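Local coordinates for protein putative hydrogenase (Pyrococcus furiosus, PDB 3LYU) that is probably part of an oxidoreductase that binds flavin and a [2Fe-2S] cluster, this chain being an alpha-beta domain cut from the longer protein, at residues V47-V52 and T69-E74; K20-G25 and D109-V114. All blocks are in the same frame, centred on the assembly; numbering follows the deposited sequence.

Contact 1 of 2, residues V47-V52 and T69-E74; sequences VTTLHV and TRHIVE
Strand 47-52 and segment 69-74 run parallel, their axes 4.5 Å apart at closest approach and inclined by 13°, with Thr49 level with His71 and Leu50 level with Ile72. The ladder is carried by the odd residues of 47-52: the carbonyl of Thr49 takes the amide of Ile72 (N to O 2.6 Å, nearly linear at 176°), and His51 gives its N to Ile72 O and receives Glu74 N on its own O. On the face that bears Thr49, His51 and His71, the hydroxyl of Thr49 lies at the edge of the His71 imidazole, near the ring plane, in a short hydrogen bond, OG1 to ND1 2.5 Å, whose exact length is doubtful and whose donor is undecided. Thr49 OG1 sits between its backbone N and carbonyl carbon, while the His71 ring, with CG anti to the backbone N (chi1 172°), is turned so that ND1 faces it. His51 CB meets the same ring edge, 3.8 Å from His71 CE1, while its own ring leads away and NE2 bonds to Tyr27 O. On the face of Leu50 and Ile72, Leu50 CD1 lies 3.8 Å from Ile72 CG2, and Glu74 CG also touches Leu50 CD1 before its carboxylate reaches Arg94 and Lys98 of helix 84-104. Arg70 lies alongside Thr48, pointing the same way, and its NH1 pairs with Glu106. The two strands belong to the beta-alpha-beta unit of strand 46-54, helix 61-65 and strand 70-76. The threonine hydroxyl gives His71 ND1 a partner inside the buried face and would help to fix the ring's rotation, with Leu64 of helix 61-65 packed against both.

Contact 2 of 2, residues K20-G25 and D109-V114; sequences KILAIG and DLVFMV
Strand 20-25 and segment 109-114 lie parallel and in step, Ile21 level with Leu110 through Gly25 level with Val114, their axes 4.7 Å apart and 12° from aligned. Leu22 and Ile24 each use both N and O in the ladder: Leu22 N bonds to Leu110 O and Leu22 O takes Phe112 N, then Ile24 N reaches Phe112 O at 2.8 Å and 175°, and Ile24 O accepts Val114 N. At the start of the pair the Asp109 side chain adds to the backbone bonds. Its OD2 accepts Lys20 N at 2.8 Å in a nearly straight bond, using the anti lone pair, while Asp109 N returns a bond of 2.9 Å to Lys20 O. With CG turned beside its own backbone N (chi1 -70°), the carboxylate folds back to the end of the strand. The extended Lys20 chain leads elsewhere, to a salt bridge with Glu106 and a cation-pi contact with Trp108. In the five-stranded parallel sheet, ordered 3-2-1-4-5 with helices on both faces, strand 20-26 is the middle strand and 110-114 its neighbour, as in the nucleotide-binding domain of ferredoxin reductase-like proteins. With helices covering both faces, beta-branched and other apolar side chains fill the space between sheet and helix without a polar atom to satisfy. Ile24 crosses over selenomethionine Met113, CB to CG 3.6 Å, and its CD1 reaches Val111 CG2 at 4.0 Å, so one isoleucine spans two residues of the other strand; Val127 and Val123 of helix 117-130 cover Val111 and Met113. On the other face Ile21 CG2 approaches Leu110 CD2 at 4.2 Å, and Ala23, small where Val33 of helix 29-42 packs, is paired with the bulky Phe112, whose ring meets Trp40 edge-to-face.

Both contacts are parallel strand pairs of one sheet, and they adjoin through strands 46-54 and 20-26, joined by probable backbone hydrogen bonds in which Thr48 N lies 2.8 Å from Ile21 O and Leu50 O lies 2.9 Å from Gly25 N. Contact 2 is the more buried; neither of its strands is at an edge within the chain, and its side chains are almost all aliphatic or aromatic. Contact 1 includes strand 70-76, outermost within the chain, and correspondingly mixes hydroxyl, imidazole and charged groups with leucine and isoleucine. Helix 29-42 packs on side chains of both. Glu106 joins their ends, pairing with Arg70 in contact 1 and Lys20 in contact 2.

Contact 1 of 2, residues V47-V52 and T69-E74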
ATOM      1  N   VAL B  47     -22.881 -13.129   8.320  1.00 48.48           N
ATOM      2  CA  VAL B  47     -22.981 -11.827   7.690  1.00 48.66           C
ATOM      3  C   VAL B  47     -24.419 -11.459   7.328  1.00 48.35           C
ATOM      4  O   VAL B  47     -25.184 -12.278   6.823  1.00 47.87           O
ATOM      5  CB  VAL B  47     -22.062 -11.748   6.430  1.00 50.54           C
ATOM      6  CG1 VAL B  47     -22.434 -12.832   5.446  1.00 47.57           C
ATOM      7  CG2 VAL B  47     -22.170 -10.373   5.777  1.00 45.87           C
ATOM      8  N   THR B  48     -24.790 -10.222   7.639  1.00 41.18           N
ATOM      9  CA  THR B  48     -26.116  -9.708   7.327  1.00 38.69           C
ATOM     10  C   THR B  48     -25.800  -8.476   6.485  1.00 36.98           C
ATOM     11  O   THR B  48     -25.065  -7.580   6.927  1.00 32.44           O
ATOM     12  CB  THR B  48     -26.881  -9.276   8.585  1.00 43.80           C
ATOM     13  OG1 THR B  48     -26.413  -7.993   9.001  1.00 46.44           O
ATOM     14  CG2 THR B  48     -26.664 -10.272   9.720  1.00 41.56           C
ATOM     15  N   THR B  49     -26.328  -8.439   5.266  1.00 35.82           N
ATOM     16  CA  THR B  49     -26.053  -7.323   4.377  1.00 30.28           C
ATOM     17  C   THR B  49     -27.116  -6.253   4.406  1.00 27.94           C
ATOM     18  O   THR B  49     -28.296  -6.524   4.627  1.00 23.29           O
ATOM     19  CB  THR B  49     -25.884  -7.781   2.901  1.00 37.64           C
ATOM     20  OG1 THR B  49     -27.073  -8.446   2.461  1.00 35.38           O
ATOM     21  CG2 THR B  49     -24.691  -8.715   2.758  1.00 33.80           C
ATOM     22  N   LEU B  50     -26.695  -5.023   4.180  1.00 32.39           N
ATOM     23  CA  LEU B  50     -27.631  -3.919   4.162  1.00 35.25           C
ATOM     24  C   LEU B  50     -27.445  -3.158   2.863  1.00 37.93           C
ATOM     25  O   LEU B  50     -26.335  -2.754   2.538  1.00 40.14           O
ATOM     26  CB  LEU B  50     -27.383  -2.992   5.359  1.00 36.89           C
ATOM     27  CG  LEU B  50     -28.036  -1.601   5.285  1.00 35.98           C
ATOM     28  CD1 LEU B  50     -29.543  -1.734   5.325  1.00 40.13           C
ATOM     29  CD2 LEU B  50     -27.542  -0.729   6.425  1.00 32.22           C
ATOM     30  N   HIS B  51     -28.519  -2.985   2.109  1.00 37.50           N
ATOM     31  CA  HIS B  51     -28.431  -2.245   0.863  1.00 36.28           C
ATOM     32  C   HIS B  51     -29.297  -1.005   0.978  1.00 36.92           C
ATOM     33  O   HIS B  51     -30.527  -1.112   1.066  1.00 37.94           O
ATOM     34  CB  HIS B  51     -28.922  -3.081  -0.330  1.00 41.62           C
ATOM     35  CG  HIS B  51     -28.730  -2.406  -1.657  1.00 37.42           C
ATOM     36  ND1 HIS B  51     -29.436  -2.762  -2.785  1.00 34.81           N
ATOM     37  CD2 HIS B  51     -27.899  -1.404  -2.037  1.00 35.47           C
ATOM     38  CE1 HIS B  51     -29.051  -2.010  -3.802  1.00 37.45           C
ATOM     39  NE2 HIS B  51     -28.119  -1.178  -3.374  1.00 38.62           N
ATOM     40  N   VAL B  52     -28.663   0.167   0.986  1.00 33.77           N
ATOM     41  CA  VAL B  52     -29.411   1.419   1.063  1.00 36.20           C
ATOM     42  C   VAL B  52     -29.275   2.107  -0.289  1.00 31.49           C
ATOM     43  O   VAL B  52     -28.171   2.435  -0.731  1.00 34.06           O
ATOM     44  CB  VAL B  52     -28.884   2.342   2.193  1.00 34.29           C
ATOM     45  CG1 VAL B  52     -29.797   3.553   2.337  1.00 41.19           C
ATOM     46  CG2 VAL B  52     -28.809   1.571   3.510  1.00 35.35           C
ATOM     47  N   THR B  69     -26.997 -14.723   6.142  1.00 50.01           N
ATOM     48  CA  THR B  69     -28.001 -15.106   7.127  1.00 48.38           C
ATOM     49  C   THR B  69     -29.195 -14.181   6.961  1.00 49.32           C
ATOM     50  O   THR B  69     -30.330 -14.636   6.945  1.00 47.48           O
ATOM     51  CB  THR B  69     -27.468 -14.998   8.574  1.00 48.71           C
ATOM     52  OG1 THR B  69     -27.470 -13.630   8.999  1.00 49.20           O
ATOM     53  CG2 THR B  69     -26.059 -15.522   8.646  1.00 45.43           C
ATOM     54  N   ARG B  70     -28.926 -12.884   6.810  1.00 47.85           N
ATOM     55  CA  ARG B  70     -29.980 -11.884   6.643  1.00 45.39           C
ATOM     56  C   ARG B  70     -29.612 -10.715   5.724  1.00 43.07           C
ATOM     57  O   ARG B  70     -28.556 -10.094   5.873  1.00 46.09           O
ATOM     58  CB  ARG B  70     -30.372 -11.323   8.004  1.00 48.98           C
ATOM     59  CG  ARG B  70     -31.530 -10.371   7.949  1.00 52.03           C
ATOM     60  CD  ARG B  70     -31.286  -9.213   8.876  1.00 54.73           C
ATOM     61  NE  ARG B  70     -31.037  -9.581  10.219  1.00 57.03           N
ATOM     62  CZ  ARG B  70     -30.077  -9.332  11.104  1.00 59.33           C
ATOM     63  NH1 ARG B  70     -30.319  -9.908  12.260  1.00 62.90           N
ATOM     64  NH2 ARG B  70     -28.967  -8.622  10.943  1.00 62.35           N
ATOM     65  N   HIS B  71     -30.492 -10.409   4.781  1.00 39.72           N
ATOM     66  CA  HIS B  71     -30.264  -9.299   3.873  1.00 41.35           C
ATOM     67  C   HIS B  71     -31.311  -8.209   4.063  1.00 43.07           C
ATOM     68  O   HIS B  71     -32.502  -8.465   3.942  1.00 41.53           O
ATOM     69  CB  HIS B  71     -30.294  -9.768   2.419  1.00 44.28           C
ATOM     70  CG  HIS B  71     -30.252  -8.639   1.434  1.00 38.24           C
ATOM     71  ND1 HIS B  71     -29.242  -7.699   1.424  1.00 39.32           N
ATOM     72  CD2 HIS B  71     -31.119  -8.269   0.464  1.00 38.27           C
ATOM     73  CE1 HIS B  71     -29.492  -6.797   0.491  1.00 32.67           C
ATOM     74  NE2 HIS B  71     -30.626  -7.120  -0.106  1.00 31.88           N
ATOM     75  N   ILE B  72     -30.862  -6.989   4.342  1.00 43.55           N
ATOM     76  CA  ILE B  72     -31.771  -5.859   4.550  1.00 43.97           C
ATOM     77  C   ILE B  72     -31.738  -4.855   3.404  1.00 42.96           C
ATOM     78  O   ILE B  72     -30.664  -4.476   2.933  1.00 42.52           O
ATOM     79  CB  ILE B  72     -31.430  -5.082   5.855  1.00 41.88           C
ATOM     80  CG1 ILE B  72     -31.357  -6.046   7.046  1.00 41.03           C
ATOM     81  CG2 ILE B  72     -32.461  -3.979   6.087  1.00 35.83           C
ATOM     82  CD1 ILE B  72     -32.580  -6.941   7.204  1.00 46.00           C
ATOM     83  N   VAL B  73     -32.914  -4.418   2.962  1.00 43.17           N
ATOM     84  CA  VAL B  73     -32.990  -3.437   1.886  1.00 45.68           C
ATOM     85  C   VAL B  73     -33.801  -2.244   2.381  1.00 45.64           C
ATOM     86  O   VAL B  73     -34.905  -2.407   2.894  1.00 41.07           O
ATOM     87  CB  VAL B  73     -33.671  -4.022   0.595  1.00 45.23           C
ATOM     88  CG1 VAL B  73     -33.585  -3.009  -0.551  1.00 44.91           C
ATOM     89  CG2 VAL B  73     -33.005  -5.322   0.178  1.00 47.71           C
ATOM     90  N   GLU B  74     -33.235  -1.050   2.243  1.00 48.05           N
ATOM     91  CA  GLU B  74     -33.901   0.180   2.655  1.00 47.82           C
ATOM     92  C   GLU B  74     -34.064   1.075   1.428  1.00 48.28           C
ATOM     93  O   GLU B  74     -33.185   1.885   1.132  1.00 49.32           O
ATOM     94  CB  GLU B  74     -33.065   0.908   3.709  1.00 48.03           C
ATOM     95  CG  GLU B  74     -33.061   0.242   5.054  1.00 51.63           C
ATOM     96  CD  GLU B  74     -34.457   0.138   5.648  1.00 52.54           C
ATOM     97  OE1 GLU B  74     -35.189   1.155   5.631  1.00 55.09           O
ATOM     98  OE2 GLU B  74     -34.819  -0.952   6.142  1.00 49.09           O
TER

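Contact 2 of 2, residues K20-G25 and D109-V114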
ATOM      1  N   LYS B  20     -19.806 -12.233  13.498  1.00 48.26           N
ATOM      2  CA  LYS B  20     -20.994 -11.613  12.931  1.00 47.06           C
ATOM      3  C   LYS B  20     -20.587 -10.362  12.169  1.00 42.24           C
ATOM      4  O   LYS B  20     -20.050  -9.423  12.748  1.00 42.51           O
ATOM      5  CB  LYS B  20     -21.988 -11.268  14.036  1.00 49.46           C
ATOM      6  CG  LYS B  20     -23.351 -10.867  13.502  1.00 50.75           C
ATOM      7  CD  LYS B  20     -24.375 -10.731  14.609  1.00 52.20           C
ATOM      8  CE  LYS B  20     -25.747 -10.401  14.053  1.00 58.92           C
ATOM      9  NZ  LYS B  20     -26.757 -10.289  15.141  1.00 60.25           N
ATOM     10  N   ILE B  21     -20.854 -10.360  10.865  1.00 40.79           N
ATOM     11  CA  ILE B  21     -20.463  -9.250  10.007  1.00 39.35           C
ATOM     12  C   ILE B  21     -21.626  -8.475   9.388  1.00 40.98           C
ATOM     13  O   ILE B  21     -22.603  -9.051   8.923  1.00 41.87           O
ATOM     14  CB  ILE B  21     -19.533  -9.745   8.846  1.00 40.97           C
ATOM     15  CG1 ILE B  21     -18.354 -10.545   9.417  1.00 40.48           C
ATOM     16  CG2 ILE B  21     -19.022  -8.543   8.032  1.00 36.76           C
ATOM     17  CD1 ILE B  21     -17.534 -11.273   8.381  1.00 46.00           C
ATOM     18  N   LEU B  22     -21.504  -7.157   9.393  1.00 42.23           N
ATOM     19  CA  LEU B  22     -22.506  -6.304   8.801  1.00 36.89           C
ATOM     20  C   LEU B  22     -21.868  -5.763   7.526  1.00 35.27           C
ATOM     21  O   LEU B  22     -21.037  -4.848   7.574  1.00 29.71           O
ATOM     22  CB  LEU B  22     -22.857  -5.147   9.742  1.00 39.46           C
ATOM     23  CG  LEU B  22     -23.738  -4.081   9.084  1.00 36.22           C
ATOM     24  CD1 LEU B  22     -25.002  -4.727   8.510  1.00 38.87           C
ATOM     25  CD2 LEU B  22     -24.097  -3.017  10.082  1.00 38.35           C
ATOM     26  N   ALA B  23     -22.232  -6.346   6.392  1.00 36.91           N
ATOM     27  CA  ALA B  23     -21.697  -5.906   5.115  1.00 37.84           C
ATOM     28  C   ALA B  23     -22.689  -4.918   4.484  1.00 31.74           C
ATOM     29  O   ALA B  23     -23.805  -5.292   4.134  1.00 30.71           O
ATOM     30  CB  ALA B  23     -21.476  -7.107   4.212  1.00 38.25           C
ATOM     31  N   ILE B  24     -22.267  -3.659   4.353  1.00 30.25           N
ATOM     32  CA  ILE B  24     -23.101  -2.593   3.796  1.00 32.31           C
ATOM     33  C   ILE B  24     -22.745  -2.200   2.357  1.00 35.40           C
ATOM     34  O   ILE B  24     -21.571  -2.120   1.989  1.00 32.97           O
ATOM     35  CB  ILE B  24     -23.008  -1.335   4.666  1.00 35.08           C
ATOM     36  CG1 ILE B  24     -23.316  -1.693   6.109  1.00 31.78           C
ATOM     37  CG2 ILE B  24     -23.985  -0.296   4.182  1.00 33.57           C
ATOM     38  CD1 ILE B  24     -23.095  -0.566   7.049  1.00 46.00           C
ATOM     39  N   GLY B  25     -23.769  -1.956   1.550  1.00 33.72           N
ATOM     40  CA  GLY B  25     -23.549  -1.561   0.175  1.00 34.42           C
ATOM     41  C   GLY B  25     -24.486  -0.429  -0.152  1.00 34.60           C
ATOM     42  O   GLY B  25     -25.697  -0.602  -0.125  1.00 32.91           O
ATOM     43  N   ASP B 109     -19.218  -8.062  15.207  1.00 52.50           N
ATOM     44  CA  ASP B 109     -17.785  -8.265  15.330  1.00 50.97           C
ATOM     45  C   ASP B 109     -17.038  -7.412  14.317  1.00 49.20           C
ATOM     46  O   ASP B 109     -15.887  -7.037  14.536  1.00 50.47           O
ATOM     47  CB  ASP B 109     -17.449  -9.738  15.109  1.00 50.78           C
ATOM     48  CG  ASP B 109     -17.923 -10.616  16.248  1.00 53.63           C
ATOM     49  OD1 ASP B 109     -17.357 -10.502  17.362  1.00 54.91           O
ATOM     50  OD2 ASP B 109     -18.865 -11.410  16.034  1.00 49.35           O
ATOM     51  N   LEU B 110     -17.702  -7.104  13.210  1.00 49.22           N
ATOM     52  CA  LEU B 110     -17.089  -6.301  12.164  1.00 46.30           C
ATOM     53  C   LEU B 110     -18.118  -5.627  11.265  1.00 44.87           C
ATOM     54  O   LEU B 110     -19.241  -6.106  11.107  1.00 43.82           O
ATOM     55  CB  LEU B 110     -16.172  -7.172  11.293  1.00 46.39           C
ATOM     56  CG  LEU B 110     -15.660  -6.496  10.013  1.00 47.26           C
ATOM     57  CD1 LEU B 110     -14.630  -5.440  10.368  1.00 46.36           C
ATOM     58  CD2 LEU B 110     -15.062  -7.518   9.078  1.00 46.82           C
ATOM     59  N   VAL B 111     -17.720  -4.499  10.691  1.00 40.34           N
ATOM     60  CA  VAL B 111     -18.562  -3.780   9.752  1.00 44.19           C
ATOM     61  C   VAL B 111     -17.702  -3.459   8.532  1.00 42.71           C
ATOM     62  O   VAL B 111     -16.565  -3.011   8.658  1.00 38.59           O
ATOM     63  CB  VAL B 111     -19.145  -2.474  10.351  1.00 42.87           C
ATOM     64  CG1 VAL B 111     -18.041  -1.611  10.892  1.00 47.78           C
ATOM     65  CG2 VAL B 111     -19.936  -1.720   9.289  1.00 44.74           C
ATOM     66  N   PHE B 112     -18.242  -3.741   7.353  1.00 43.80           N
ATOM     67  CA  PHE B 112     -17.547  -3.481   6.108  1.00 41.10           C
ATOM     68  C   PHE B 112     -18.491  -2.752   5.177  1.00 42.57           C
ATOM     69  O   PHE B 112     -19.646  -3.125   5.041  1.00 45.76           O
ATOM     70  CB  PHE B 112     -17.086  -4.791   5.486  1.00 41.57           C
ATOM     71  CG  PHE B 112     -16.676  -4.670   4.046  1.00 40.93           C
ATOM     72  CD1 PHE B 112     -17.540  -5.080   3.026  1.00 36.02           C
ATOM     73  CD2 PHE B 112     -15.419  -4.183   3.702  1.00 40.00           C
ATOM     74  CE1 PHE B 112     -17.156  -5.015   1.689  1.00 37.53           C
ATOM     75  CE2 PHE B 112     -15.021  -4.111   2.362  1.00 39.58           C
ATOM     76  CZ  PHE B 112     -15.893  -4.530   1.357  1.00 39.62           C
HETATM   77  N   MSE B 113     -18.000  -1.701   4.536  1.00 43.92           N
HETATM   78  CA  MSE B 113     -18.842  -0.949   3.638  1.00 42.48           C
HETATM   79  C   MSE B 113     -18.192  -0.508   2.341  1.00 39.96           C
HETATM   80  O   MSE B 113     -16.987  -0.249   2.271  1.00 36.32           O
HETATM   81  CB  MSE B 113     -19.381   0.289   4.335  1.00 45.81           C
HETATM   82  CG  MSE B 113     -20.432   0.966   3.504  1.00 45.68           C
HETATM   83 SE   MSE B 113     -20.890   2.696   4.097  1.00 55.09          SE
HETATM   84  CE  MSE B 113     -21.060   3.577   2.388  1.00 47.99           C
ATOM     85  N   VAL B 114     -19.027  -0.418   1.314  1.00 40.45           N
ATOM     86  CA  VAL B 114     -18.612   0.045   0.000  1.00 32.63           C
ATOM     87  C   VAL B 114     -19.700   0.996  -0.535  1.00 27.75           C
ATOM     88  O   VAL B 114     -20.847   0.618  -0.704  1.00 30.40           O
ATOM     89  CB  VAL B 114     -18.352  -1.156  -0.975  1.00 40.29           C
ATOM     90  CG1 VAL B 114     -19.414  -2.216  -0.791  1.00 37.84           C
ATOM     91  CG2 VAL B 114     -18.332  -0.675  -2.425  1.00 36.17           C
TER